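Local coordinates for protein gamma-glutamyltranspeptidase (Streptomyces lincolnensis, PDB 6J3I) that probably acts as a gamma-glutamyltranspeptidase-type enzyme of the Ntn-hydrolase superfamily, related to the LmbA group of glutamyltranspeptidase homologues, at residues R5-G10 with G526-G531; G136-G141 with P186-T191; V152-E157 with P409-D414; R363-A368 with M462-E467; G419-L424 with A435-G440. The protein carries 1 engineered substitution. One frame throughout, in Å; residues are numbered along the deposited sequence.

Contact 5 is the core of the set, buried near the centre of the chain, where the ends of strands 424-428 and 433-436 pair, a few residues from the engineered A421. The other four centres lie 21 to 24 Å from the chain centre: contact 2, apolar packing of two helices, is buried though peripheral, 1 and 4 are partly buried, and 3 is at the surface. Contact 1 reaches the same sheet system from its edge and fastens a helix start with one side-chain hydroxyl. Contacts 3 and 4 cross along the chain: contact 3 is loose packing with a water, contact 4 an aromatic and carboxylate clasp on a helix start. Contacts 3 and 5 touch through D410 and G419.

Contact 1 of 5, residues R5-G10 with G526-G531; sequences RPTLQG and GLDLQG
T7 OG1 accepts the backbone N-H of Q530 at 2.8 Å, a nearly straight bond with 164° at the hydrogen. It docks the start of helix 529-534 against the chain leading into strand 8-10, an outer strand that runs beside 601-605. The helix start is capped in its own right. D528, the N-cap residue and the centre of an inverse gamma turn, offers OD1 to G531 N at 3.0 Å, and the donor comes in from above the carboxylate plane; D528 OD2 forms a salt bridge with R520. Two N-H groups at the helix start are thus met by side chains, one from within the turn and one from T7 across the contact.

With OG1 of T7 beside its backbone N, the methyl is turned to L529, and T7 CG2 rests 3.7 Å from L529 CB. Q530 bends at chi2 (67°) and crosses the R5 side chain at a slant, the amide and guanidinium planes 47° apart: Q530 CG lies 3.3 Å from R5 O, while the amide end flanks CB and CD of R5. The R5 guanidinium continues past it to G612 O. Farther along, Q9 sends NE2 to R524 O, with G526 CA nearby.

The rotation of the Q530 amide is well defined, since NE2 bonds to D534 OD1 and A605 O while OE1 receives a proton from a water. That water sits 3.0 Å from Q530 OE1 and donates its other proton to P6 O at 2.8 Å, closing a bridge between the two segments.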
# COMPACT_ATOMS: atom_id res chain seq x y z
N ARG A 5 -22.15 -7.78 -2.63
CA ARG A 5 -22.60 -6.57 -3.30
C ARG A 5 -22.75 -6.94 -4.76
O ARG A 5 -22.28 -8.00 -5.18
CB ARG A 5 -21.57 -5.44 -3.17
CG ARG A 5 -21.32 -4.94 -1.76
CD ARG A 5 -20.14 -5.62 -1.11
NE ARG A 5 -19.88 -5.13 0.25
CZ ARG A 5 -18.98 -4.21 0.60
NH1 ARG A 5 -18.18 -3.61 -0.29
NH2 ARG A 5 -18.86 -3.86 1.88
N PRO A 6 -23.40 -6.08 -5.55
CA PRO A 6 -23.33 -6.28 -6.99
C PRO A 6 -21.97 -5.86 -7.49
O PRO A 6 -21.30 -5.06 -6.83
CB PRO A 6 -24.40 -5.32 -7.53
CG PRO A 6 -24.64 -4.34 -6.44
CD PRO A 6 -24.34 -5.02 -5.16
N THR A 7 -21.55 -6.40 -8.63
CA THR A 7 -20.54 -5.72 -9.42
C THR A 7 -21.33 -4.62 -10.11
O THR A 7 -22.06 -4.88 -11.06
CB THR A 7 -19.80 -6.65 -10.39
OG1 THR A 7 -19.08 -7.64 -9.64
CG2 THR A 7 -18.80 -5.88 -11.23
N LEU A 8 -21.20 -3.39 -9.60
CA LEU A 8 -21.95 -2.23 -10.10
C LEU A 8 -21.62 -2.01 -11.56
O LEU A 8 -20.52 -2.29 -11.96
CB LEU A 8 -21.60 -0.95 -9.33
CG LEU A 8 -21.61 -0.93 -7.80
CD1 LEU A 8 -21.29 0.46 -7.29
CD2 LEU A 8 -22.95 -1.38 -7.28
N GLN A 9 -22.57 -1.50 -12.33
CA GLN A 9 -22.37 -1.24 -13.77
C GLN A 9 -22.98 0.10 -14.12
O GLN A 9 -24.05 0.45 -13.62
CB GLN A 9 -22.99 -2.35 -14.61
CG GLN A 9 -22.16 -3.63 -14.64
CD GLN A 9 -22.85 -4.77 -15.38
OE1 GLN A 9 -24.03 -5.05 -15.16
NE2 GLN A 9 -22.11 -5.44 -16.25
N GLY A 10 -22.31 0.88 -14.96
CA GLY A 10 -22.75 2.23 -15.23
C GLY A 10 -21.99 2.93 -16.32
O GLY A 10 -21.20 2.31 -17.02
N GLY A 526 -20.13 -8.92 -17.95
CA GLY A 526 -18.98 -8.11 -17.54
C GLY A 526 -18.11 -8.90 -16.59
O GLY A 526 -18.53 -9.95 -16.08
N LEU A 527 -16.91 -8.41 -16.36
CA LEU A 527 -15.96 -9.10 -15.48
C LEU A 527 -16.60 -9.30 -14.11
O LEU A 527 -17.29 -8.40 -13.60
CB LEU A 527 -14.65 -8.31 -15.36
CG LEU A 527 -13.87 -8.15 -16.67
CD1 LEU A 527 -12.75 -7.13 -16.51
CD2 LEU A 527 -13.29 -9.47 -17.12
N ASP A 528 -16.41 -10.49 -13.54
CA ASP A 528 -16.97 -10.84 -12.23
C ASP A 528 -16.05 -10.30 -11.11
O ASP A 528 -15.37 -11.05 -10.39
CB ASP A 528 -17.15 -12.36 -12.12
CG ASP A 528 -17.86 -12.79 -10.83
OD1 ASP A 528 -18.46 -11.93 -10.15
OD2 ASP A 528 -17.81 -13.98 -10.48
N LEU A 529 -16.08 -8.98 -10.96
CA LEU A 529 -15.22 -8.29 -10.01
C LEU A 529 -15.55 -8.71 -8.58
O LEU A 529 -14.68 -9.18 -7.86
CB LEU A 529 -15.36 -6.77 -10.16
CG LEU A 529 -15.01 -6.16 -11.52
CD1 LEU A 529 -15.10 -4.64 -11.46
CD2 LEU A 529 -13.64 -6.59 -12.01
N GLN A 530 -16.82 -8.56 -8.19
CA GLN A 530 -17.22 -8.86 -6.82
C GLN A 530 -17.14 -10.35 -6.47
O GLN A 530 -16.79 -10.71 -5.35
CB GLN A 530 -18.64 -8.37 -6.53
CG GLN A 530 -19.04 -8.46 -5.05
CD GLN A 530 -18.26 -7.51 -4.16
OE1 GLN A 530 -18.12 -6.33 -4.48
NE2 GLN A 530 -17.77 -8.01 -3.03
N GLY A 531 -17.47 -11.22 -7.42
CA GLY A 531 -17.32 -12.66 -7.19
C GLY A 531 -15.87 -13.04 -6.94
O GLY A 531 -15.58 -13.91 -6.13
O HOH W 1 -19.42 -3.75 -5.21

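Contact 2 of 5, residues G136-G141 with P186-T191; sequences GYAEHG and PTLAAT
A138 presses its single methyl between two side chains of the facing helix: A138 CB is 3.7 Å from L188 CD1 and 3.8 Å from A189 CB. The contact is helix-to-helix packing, with the last turn of helix 127-139 laid against the first turn of helix 186-199. Small residues let the backbones come close, A138 CA lying 5.2 Å from A189 CA. The A189 methyl serves both sides of this notch, because A189 CB also lies 3.6 Å from E139 CB.

L188 does not aim its first bond straight at the partner. Its CG stands anti to the backbone N (chi1 -175°), and from there the CD1 branch swings round to reach the A138 methyl. E139 sets CG between its backbone N and carbonyl carbon (chi1 78°), the crowded position. E139 CB packs on A189, and the extended chain carries the carboxylate to K193. There E139 OE2 makes a salt bridge with K193, one turn beyond A189, which adds a charged clamp to the apolar seam. Just ahead of the second helix, R184 NE bonds to E139 O, and N185 pairs with the backbone of A138, so the approach to that helix is held to the end of the first one.

Helix 36-50 touches both: its V49 meets L188 and Y137, V46 also meets Y137, and its A40 and L47 pack on L424 of strand 424-428. Helix 20-31 adds L21 and S25 against Y137.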
# COMPACT_ATOMS: atom_id res chain seq x y z
N GLY A 136 -13.75 19.12 6.17
CA GLY A 136 -15.05 18.86 6.78
C GLY A 136 -15.10 17.71 7.80
O GLY A 136 -15.59 17.88 8.91
N TYR A 137 -14.58 16.55 7.42
CA TYR A 137 -14.53 15.40 8.34
C TYR A 137 -13.52 15.56 9.47
O TYR A 137 -13.71 15.00 10.55
CB TYR A 137 -14.25 14.11 7.57
CG TYR A 137 -15.40 13.71 6.67
CD1 TYR A 137 -16.69 13.58 7.19
CD2 TYR A 137 -15.21 13.48 5.31
CE1 TYR A 137 -17.75 13.23 6.38
CE2 TYR A 137 -16.28 13.13 4.49
CZ TYR A 137 -17.55 13.00 5.03
OH TYR A 137 -18.64 12.66 4.27
N ALA A 138 -12.46 16.33 9.24
CA ALA A 138 -11.50 16.64 10.29
C ALA A 138 -12.09 17.56 11.36
O ALA A 138 -12.07 17.22 12.54
CB ALA A 138 -10.23 17.23 9.71
N GLU A 139 -12.62 18.72 10.96
CA GLU A 139 -13.10 19.70 11.95
C GLU A 139 -14.49 19.38 12.52
O GLU A 139 -14.71 19.54 13.72
CB GLU A 139 -13.00 21.16 11.47
CG GLU A 139 -14.04 21.68 10.48
CD GLU A 139 -14.14 23.20 10.50
OE1 GLU A 139 -15.26 23.74 10.40
OE2 GLU A 139 -13.12 23.88 10.63
N HIS A 140 -15.41 18.90 11.67
CA HIS A 140 -16.81 18.58 12.10
C HIS A 140 -17.06 17.14 12.49
O HIS A 140 -18.06 16.84 13.16
CB HIS A 140 -17.81 18.98 11.03
CG HIS A 140 -17.73 20.43 10.69
ND1 HIS A 140 -17.96 21.42 11.62
CD2 HIS A 140 -17.39 21.06 9.54
CE1 HIS A 140 -17.80 22.60 11.05
NE2 HIS A 140 -17.45 22.40 9.79
N GLY A 141 -16.17 16.26 12.05
CA GLY A 141 -16.14 14.90 12.54
C GLY A 141 -16.75 13.88 11.62
O GLY A 141 -17.45 14.20 10.66
N PRO A 186 -9.22 18.72 14.98
CA PRO A 186 -9.24 20.15 14.65
C PRO A 186 -7.89 20.72 14.19
O PRO A 186 -7.87 21.66 13.40
CB PRO A 186 -9.69 20.83 15.96
CG PRO A 186 -9.56 19.79 17.03
CD PRO A 186 -9.73 18.47 16.35
N THR A 187 -6.80 20.14 14.67
CA THR A 187 -5.46 20.58 14.28
C THR A 187 -5.13 20.24 12.81
O THR A 187 -4.63 21.08 12.08
CB THR A 187 -4.40 20.01 15.26
OG1 THR A 187 -4.75 20.39 16.60
CG2 THR A 187 -3.02 20.57 14.96
N LEU A 188 -5.42 19.01 12.39
CA LEU A 188 -5.28 18.60 10.98
C LEU A 188 -6.14 19.50 10.07
O LEU A 188 -5.68 19.98 9.02
CB LEU A 188 -5.63 17.11 10.83
CG LEU A 188 -5.49 16.30 9.52
CD1 LEU A 188 -6.83 16.09 8.85
CD2 LEU A 188 -4.51 16.89 8.53
N ALA A 189 -7.38 19.75 10.49
CA ALA A 189 -8.25 20.72 9.82
C ALA A 189 -7.59 22.09 9.65
O ALA A 189 -7.59 22.65 8.55
CB ALA A 189 -9.54 20.87 10.58
N ALA A 190 -7.03 22.61 10.74
CA ALA A 190 -6.32 23.91 10.73
C ALA A 190 -5.15 23.94 9.76
O ALA A 190 -4.98 24.91 9.00
CB ALA A 190 -5.86 24.29 12.13
N THR A 191 -4.35 22.88 9.77
CA THR A 191 -3.19 22.73 8.89
C THR A 191 -3.54 22.94 7.41
O THR A 191 -2.88 23.73 6.74
CB THR A 191 -2.56 21.33 9.08
OG1 THR A 191 -2.39 21.11 10.47
CG2 THR A 191 -1.21 21.22 8.40

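Contact 3 of 5, residues V152-E157 with P409-D414; sequences VETVRE and PDVAAD
T154 drives its methyl into the bend of the loop 409-414: T154 CG2 is 3.4 Å from V411 O and 4.0 Å from A412 O. The motif on its own side is a helix break. Helix 146-154 ends here, V155 leaves helical geometry and at the same time occupies the N-cap position of helix 156-161, and the loop lies across this joint. The loop is the first modelled chain after the missing residues 375-408 and leads on to A421; in relatives of this family the precursor is cleaved just ahead of the corresponding position.

One rotation of T154 serves both branches: with OG1 beside the backbone N (chi1 -53°) it bonds back to V150 O in its own helix, and CG2 faces the loop, where it also nears V411 CG1 at 4.2 Å.

A413 takes part mainly through its backbone, since its methyl points off the contact. A413 CA lies 3.7 Å from T154 O, and V155 CG2 comes to 4.2 Å from A413 O; the two faces brush rather than interlock. On the far side of the joint, R156 grips E153 side-on with NE and NH2, one nitrogen to each oxygen, a salt bridge that spans the break from helix 156-161 to helix 146-154.

E157 bends at chi2 (-89°), bringing its carboxylate round to a bridging water. The water lies 2.8 Å from E157 OE1 and 3.1 Å from A413 O, and can donate to both, though other acceptors compete for its protons.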
# COMPACT_ATOMS: atom_id res chain seq x y z
N VAL A 152 -5.91 2.95 19.04
CA VAL A 152 -5.50 3.95 20.04
C VAL A 152 -5.34 3.34 21.44
O VAL A 152 -4.36 3.64 22.12
CB VAL A 152 -6.48 5.15 20.08
CG1 VAL A 152 -6.15 6.11 21.23
CG2 VAL A 152 -6.44 5.92 18.77
N GLU A 153 -6.30 2.51 21.86
CA GLU A 153 -6.23 1.87 23.20
C GLU A 153 -5.01 0.96 23.37
O GLU A 153 -4.38 0.97 24.41
CB GLU A 153 -7.49 1.03 23.51
CG GLU A 153 -8.71 1.80 24.02
CD GLU A 153 -8.48 2.54 25.33
OE1 GLU A 153 -7.46 2.30 26.03
OE2 GLU A 153 -9.35 3.38 25.68
N THR A 154 -4.70 0.20 22.32
CA THR A 154 -3.53 -0.66 22.33
C THR A 154 -2.25 0.11 22.63
O THR A 154 -1.35 -0.40 23.29
CB THR A 154 -3.39 -1.36 20.97
OG1 THR A 154 -4.62 -2.01 20.64
CG2 THR A 154 -2.29 -2.41 21.00
N VAL A 155 -2.21 1.36 22.16
CA VAL A 155 -1.03 2.20 22.22
C VAL A 155 -1.14 3.30 23.29
O VAL A 155 -0.39 4.27 23.27
CB VAL A 155 -0.75 2.77 20.79
CG1 VAL A 155 -1.55 4.04 20.47
CG2 VAL A 155 0.73 2.98 20.56
N ARG A 156 -2.04 3.11 24.25
CA ARG A 156 -2.38 4.15 25.23
C ARG A 156 -1.27 4.49 26.22
O ARG A 156 -1.03 5.68 26.47
CB ARG A 156 -3.63 3.75 26.02
CG ARG A 156 -4.08 4.81 27.02
CD ARG A 156 -5.13 4.30 27.98
NE ARG A 156 -6.47 4.54 27.47
CZ ARG A 156 -7.15 5.69 27.57
NH1 ARG A 156 -6.62 6.76 28.16
NH2 ARG A 156 -8.37 5.78 27.05
N GLU A 157 -0.65 3.47 26.81
CA GLU A 157 0.46 3.69 27.76
C GLU A 157 1.51 4.53 27.06
O GLU A 157 1.90 5.55 27.58
CB GLU A 157 1.06 2.37 28.31
CG GLU A 157 2.54 2.39 28.76
CD GLU A 157 3.54 2.05 27.64
OE1 GLU A 157 3.25 1.16 26.79
OE2 GLU A 157 4.64 2.68 27.60
N PRO A 409 -1.20 -10.43 15.96
CA PRO A 409 -1.97 -9.21 16.14
C PRO A 409 -1.58 -8.09 15.17
O PRO A 409 -0.52 -8.15 14.53
CB PRO A 409 -1.64 -8.80 17.59
N ASP A 410 -2.45 -7.09 15.07
CA ASP A 410 -2.25 -5.95 14.17
C ASP A 410 -1.18 -4.99 14.71
O ASP A 410 -0.24 -4.64 14.00
CB ASP A 410 -3.59 -5.20 13.98
CG ASP A 410 -3.70 -4.49 12.63
OD1 ASP A 410 -3.04 -4.91 11.66
OD2 ASP A 410 -4.47 -3.51 12.55
N VAL A 411 -1.34 -4.59 15.97
CA VAL A 411 -0.54 -3.55 16.62
C VAL A 411 -0.09 -4.03 18.01
O VAL A 411 -0.89 -4.61 18.75
CB VAL A 411 -1.37 -2.24 16.79
CG1 VAL A 411 -0.53 -1.10 17.38
CG2 VAL A 411 -2.00 -1.80 15.47
N ALA A 412 1.18 -3.79 18.36
CA ALA A 412 1.69 -4.09 19.72
C ALA A 412 1.70 -2.83 20.60
O ALA A 412 1.51 -1.71 20.11
CB ALA A 412 3.08 -4.69 19.66
N ALA A 413 1.94 -3.02 21.90
CA ALA A 413 2.06 -1.90 22.87
C ALA A 413 3.20 -0.92 22.52
O ALA A 413 3.09 0.29 22.75
CB ALA A 413 2.23 -2.44 24.28
N ASP A 414 4.29 -1.48 21.99
CA ASP A 414 5.34 -0.77 21.24
C ASP A 414 4.83 0.28 20.25
O ASP A 414 5.45 1.33 20.07
CB ASP A 414 6.11 -1.80 20.39
CG ASP A 414 7.13 -2.59 21.16
OD1 ASP A 414 8.07 -1.98 21.70
OD2 ASP A 414 7.02 -3.83 21.21
O HOH W 2 1.09 1.24 24.99

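Contact 4 of 5, residues R363-A368 with M462-E467; sequences RLSAHA and MTWLEE
The S365 side chain lies flat over one face of the W464 indole. S365 CB sits 3.6 Å from the centroid of the five-membered ring and only 7° off its normal, a CH-pi contact, and S365 OG lies over the same indole, 3.3 Å from W464 CE2. OG stands between the backbone N and the carbonyl carbon (chi1 86°), a setting that holds it over the ring and lets it accept A368 N at 2.8 Å. S365 is thus the N-cap of helix 366-371, its capping hydroxyl sandwiched between the first turn and the tryptophan.

H367 meets the indole differently. H367 CD2 approaches the edge of W464, 3.5 Å from CZ3, and the rings meet by their borders, planes 45° apart, without stacking. Beyond the rim, H367 NE2 bonds to R550 O, and R550 makes a cation-pi contact with W464, whose NE1 is held by E317 OE2.

E466 reaches the helix start from alongside S365. Its CG is anti to the backbone N and the chain is extended beyond it, carrying the carboxylate to A366: A366 N donates to the syn lone pair of E466 OE1 at 2.8 Å, nearly straight. One N-H of the first turn therefore goes to the partner loop and another to the cap. A carboxylate here, if charged, would probably interact favourably with the helix dipole.

Helix 299-319 carries E317 and A318, on which L364 packs, while helix 87-92 takes L465 on Y90 and E467 on V87.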
# COMPACT_ATOMS: atom_id res chain seq x y z
N ARG A 363 22.68 -12.76 -2.82
CA ARG A 363 23.08 -12.26 -1.51
C ARG A 363 21.84 -11.94 -0.68
O ARG A 363 20.99 -11.14 -1.09
CB ARG A 363 23.97 -11.00 -1.63
CG ARG A 363 25.44 -11.22 -1.27
CD ARG A 363 26.03 -10.10 -0.41
NE ARG A 363 26.75 -9.10 -1.20
CZ ARG A 363 27.41 -8.05 -0.69
NH1 ARG A 363 28.02 -7.21 -1.52
NH2 ARG A 363 27.45 -7.84 0.62
N LEU A 364 21.74 -12.59 0.47
CA LEU A 364 20.67 -12.36 1.43
C LEU A 364 21.22 -11.70 2.69
O LEU A 364 22.40 -11.90 3.04
CB LEU A 364 20.02 -13.69 1.81
CG LEU A 364 19.14 -14.37 0.77
CD1 LEU A 364 18.60 -15.68 1.35
CD2 LEU A 364 17.99 -13.48 0.31
N SER A 365 20.38 -10.94 3.38
CA SER A 365 20.79 -10.32 4.63
C SER A 365 21.04 -11.42 5.67
O SER A 365 20.41 -12.49 5.63
CB SER A 365 19.76 -9.29 5.13
OG SER A 365 18.72 -9.86 5.90
N ALA A 366 21.99 -11.17 6.57
CA ALA A 366 22.28 -12.07 7.68
C ALA A 366 21.00 -12.38 8.47
O ALA A 366 20.73 -13.54 8.82
CB ALA A 366 23.34 -11.46 8.60
N HIS A 367 20.21 -11.34 8.71
CA HIS A 367 18.96 -11.48 9.43
C HIS A 367 17.93 -12.31 8.65
O HIS A 367 17.19 -13.08 9.25
CB HIS A 367 18.37 -10.12 9.79
CG HIS A 367 17.12 -10.22 10.61
ND1 HIS A 367 17.15 -10.40 11.97
CD2 HIS A 367 15.81 -10.23 10.25
CE1 HIS A 367 15.91 -10.49 12.43
NE2 HIS A 367 15.08 -10.39 11.40
N ALA A 368 17.89 -12.15 7.33
CA ALA A 368 17.04 -12.98 6.47
C ALA A 368 17.44 -14.45 6.53
O ALA A 368 16.58 -15.33 6.61
CB ALA A 368 17.10 -12.49 5.04
N MET A 462 11.63 -1.20 6.63
CA MET A 462 11.75 -2.27 5.63
C MET A 462 13.13 -2.45 4.98
O MET A 462 13.32 -3.38 4.21
CB MET A 462 10.68 -2.09 4.54
CG MET A 462 9.27 -1.88 5.09
SD MET A 462 7.95 -1.96 3.87
CE MET A 462 6.57 -2.11 4.99
N THR A 463 14.09 -1.56 5.28
CA THR A 463 15.47 -1.70 4.78
C THR A 463 16.29 -2.63 5.68
O THR A 463 15.80 -3.09 6.71
CB THR A 463 16.17 -0.33 4.71
OG1 THR A 463 16.10 0.32 5.98
CG2 THR A 463 15.48 0.55 3.70
N TRP A 464 17.52 -2.94 5.28
CA TRP A 464 18.42 -3.72 6.12
C TRP A 464 19.56 -2.85 6.64
O TRP A 464 20.04 -1.95 5.93
CB TRP A 464 18.99 -4.90 5.34
CG TRP A 464 17.99 -5.95 4.98
CD1 TRP A 464 17.62 -6.33 3.72
CD2 TRP A 464 17.22 -6.76 5.88
NE1 TRP A 464 16.68 -7.33 3.78
CE2 TRP A 464 16.41 -7.61 5.09
CE3 TRP A 464 17.14 -6.85 7.28
CZ2 TRP A 464 15.53 -8.54 5.65
CZ3 TRP A 464 16.26 -7.78 7.84
CH2 TRP A 464 15.47 -8.61 7.02
N LEU A 465 19.98 -3.12 7.88
CA LEU A 465 21.18 -2.51 8.49
C LEU A 465 22.39 -3.40 8.22
O LEU A 465 23.01 -3.95 9.13
CB LEU A 465 20.97 -2.28 9.99
CG LEU A 465 19.80 -1.35 10.34
CD1 LEU A 465 19.72 -1.15 11.84
CD2 LEU A 465 19.91 0.00 9.64
N GLU A 466 22.71 -3.48 6.93
CA GLU A 466 23.80 -4.28 6.40
C GLU A 466 24.07 -3.70 5.02
O GLU A 466 23.13 -3.53 4.24
CB GLU A 466 23.38 -5.75 6.28
CG GLU A 466 24.54 -6.73 6.20
CD GLU A 466 24.10 -8.15 5.87
OE1 GLU A 466 22.98 -8.54 6.23
OE2 GLU A 466 24.89 -8.90 5.25
N GLU A 467 25.32 -3.38 4.73
CA GLU A 467 25.69 -2.83 3.43
C GLU A 467 25.85 -3.92 2.39
O GLU A 467 25.96 -5.11 2.73
CB GLU A 467 27.00 -2.04 3.51
CG GLU A 467 26.98 -0.85 4.46
CD GLU A 467 26.30 0.40 3.88
OE1 GLU A 467 26.67 1.52 4.30
OE2 GLU A 467 25.40 0.29 3.01

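Contact 5 of 5, residues G419-L424 with A435-G440; sequences GDACHL and AATPSG. Engineered in segment 419-424: A421 (natural residue Thr).
D420 holds CG anti to its backbone N (chi1 171°) and S439 holds OG likewise (chi1 -161°), which turns the two groups to each other. S439 OG donates to D420 OD1 at 2.5 Å, a distance so short that its exact value is doubtful. D420 OD1 is also held by R459 in a salt bridge, and OD2 by T482 OG1.

Next in the chain comes A421, an engineered residue (threonine in the natural sequence), with A421 CB 3.2 Å from S439 OG. From there the two segments run antiparallel: C422 N donates to P438 O at 2.8 Å, and L424 and A436 form a hydrogen-bonded pair, with A436 N to L424 O at 2.9 Å.

The H423 ring reaches the partner chain. A436 O lies over one face, 2.9 Å from H423 CD2, while T437 CB meets the ring at its edge, in plane.

In gamma-glutamyltranspeptidases, members of the Ntn-hydrolase clan, the nucleophilic threonine becomes the first residue of the small subunit after self-cleavage. The D420-A421 peptide is continuous, as expected for an uncleaved precursor in which the probable nucleophile position is alanine; D420 beside it is tied to S439 and R459.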
# COMPACT_ATOMS: atom_id res chain seq x y z
N GLY A 419 -0.33 -4.40 9.98
CA GLY A 419 -1.41 -3.71 9.24
C GLY A 419 -0.91 -2.49 8.48
O GLY A 419 -0.19 -1.66 9.06
N ASP A 420 -1.28 -2.40 7.21
CA ASP A 420 -0.59 -1.48 6.30
C ASP A 420 -1.49 -1.01 5.19
O ASP A 420 -1.96 -1.81 4.39
CB ASP A 420 0.64 -2.19 5.72
CG ASP A 420 1.32 -1.41 4.59
OD1 ASP A 420 1.55 -0.20 4.73
OD2 ASP A 420 1.66 -2.03 3.57
N ALA A 421 -1.72 0.30 5.16
CA ALA A 421 -2.24 1.00 3.97
C ALA A 421 -3.75 1.02 3.75
O ALA A 421 -4.54 0.31 4.39
CB ALA A 421 -1.55 0.51 2.69
N CYS A 422 -4.10 1.89 2.81
CA CYS A 422 -5.40 1.97 2.20
C CYS A 422 -5.27 1.70 0.71
O CYS A 422 -4.16 1.55 0.18
CB CYS A 422 -5.96 3.38 2.40
SG CYS A 422 -6.12 3.84 4.13
N HIS A 423 -6.42 1.64 0.05
CA HIS A 423 -6.46 1.61 -1.40
C HIS A 423 -7.63 2.41 -1.96
O HIS A 423 -8.64 2.63 -1.30
CB HIS A 423 -6.49 0.18 -1.95
CG HIS A 423 -6.08 0.12 -3.38
ND1 HIS A 423 -6.98 0.09 -4.42
CD2 HIS A 423 -4.86 0.22 -3.95
CE1 HIS A 423 -6.32 0.11 -5.57
NE2 HIS A 423 -5.03 0.19 -5.31
N LEU A 424 -7.47 2.85 -3.21
CA LEU A 424 -8.40 3.74 -3.86
C LEU A 424 -8.25 3.64 -5.40
O LEU A 424 -7.14 3.80 -5.92
CB LEU A 424 -8.12 5.14 -3.34
CG LEU A 424 -8.77 6.33 -4.02
CD1 LEU A 424 -9.43 7.27 -3.03
CD2 LEU A 424 -7.70 7.06 -4.81
N ALA A 435 -5.18 4.03 -9.88
CA ALA A 435 -5.16 3.09 -8.77
C ALA A 435 -4.01 3.47 -7.84
O ALA A 435 -2.87 3.60 -8.30
CB ALA A 435 -5.00 1.66 -9.28
N ALA A 436 -4.31 3.67 -6.56
CA ALA A 436 -3.32 4.14 -5.59
C ALA A 436 -3.45 3.38 -4.28
O ALA A 436 -4.56 3.10 -3.83
CB ALA A 436 -3.49 5.63 -5.35
N THR A 437 -2.32 3.05 -3.67
CA THR A 437 -2.33 2.47 -2.32
C THR A 437 -1.49 3.35 -1.40
O THR A 437 -0.29 3.14 -1.25
CB THR A 437 -1.98 0.94 -2.28
OG1 THR A 437 -1.05 0.63 -1.24
CG2 THR A 437 -1.44 0.48 -3.58
N PRO A 438 -2.14 4.38 -0.81
CA PRO A 438 -1.48 5.23 0.18
C PRO A 438 -1.41 4.55 1.55
O PRO A 438 -2.30 3.79 1.92
CB PRO A 438 -2.36 6.48 0.23
CG PRO A 438 -3.71 6.01 -0.16
CD PRO A 438 -3.49 4.87 -1.12
N SER A 439 -0.35 4.87 2.27
CA SER A 439 -0.03 4.25 3.54
C SER A 439 0.89 5.16 4.32
O SER A 439 1.25 6.24 3.86
CB SER A 439 0.70 2.94 3.28
OG SER A 439 0.65 2.11 4.42
N GLY A 440 1.28 4.69 5.51
CA GLY A 440 2.29 5.35 6.32
C GLY A 440 1.78 6.58 7.01
O GLY A 440 0.74 7.13 6.64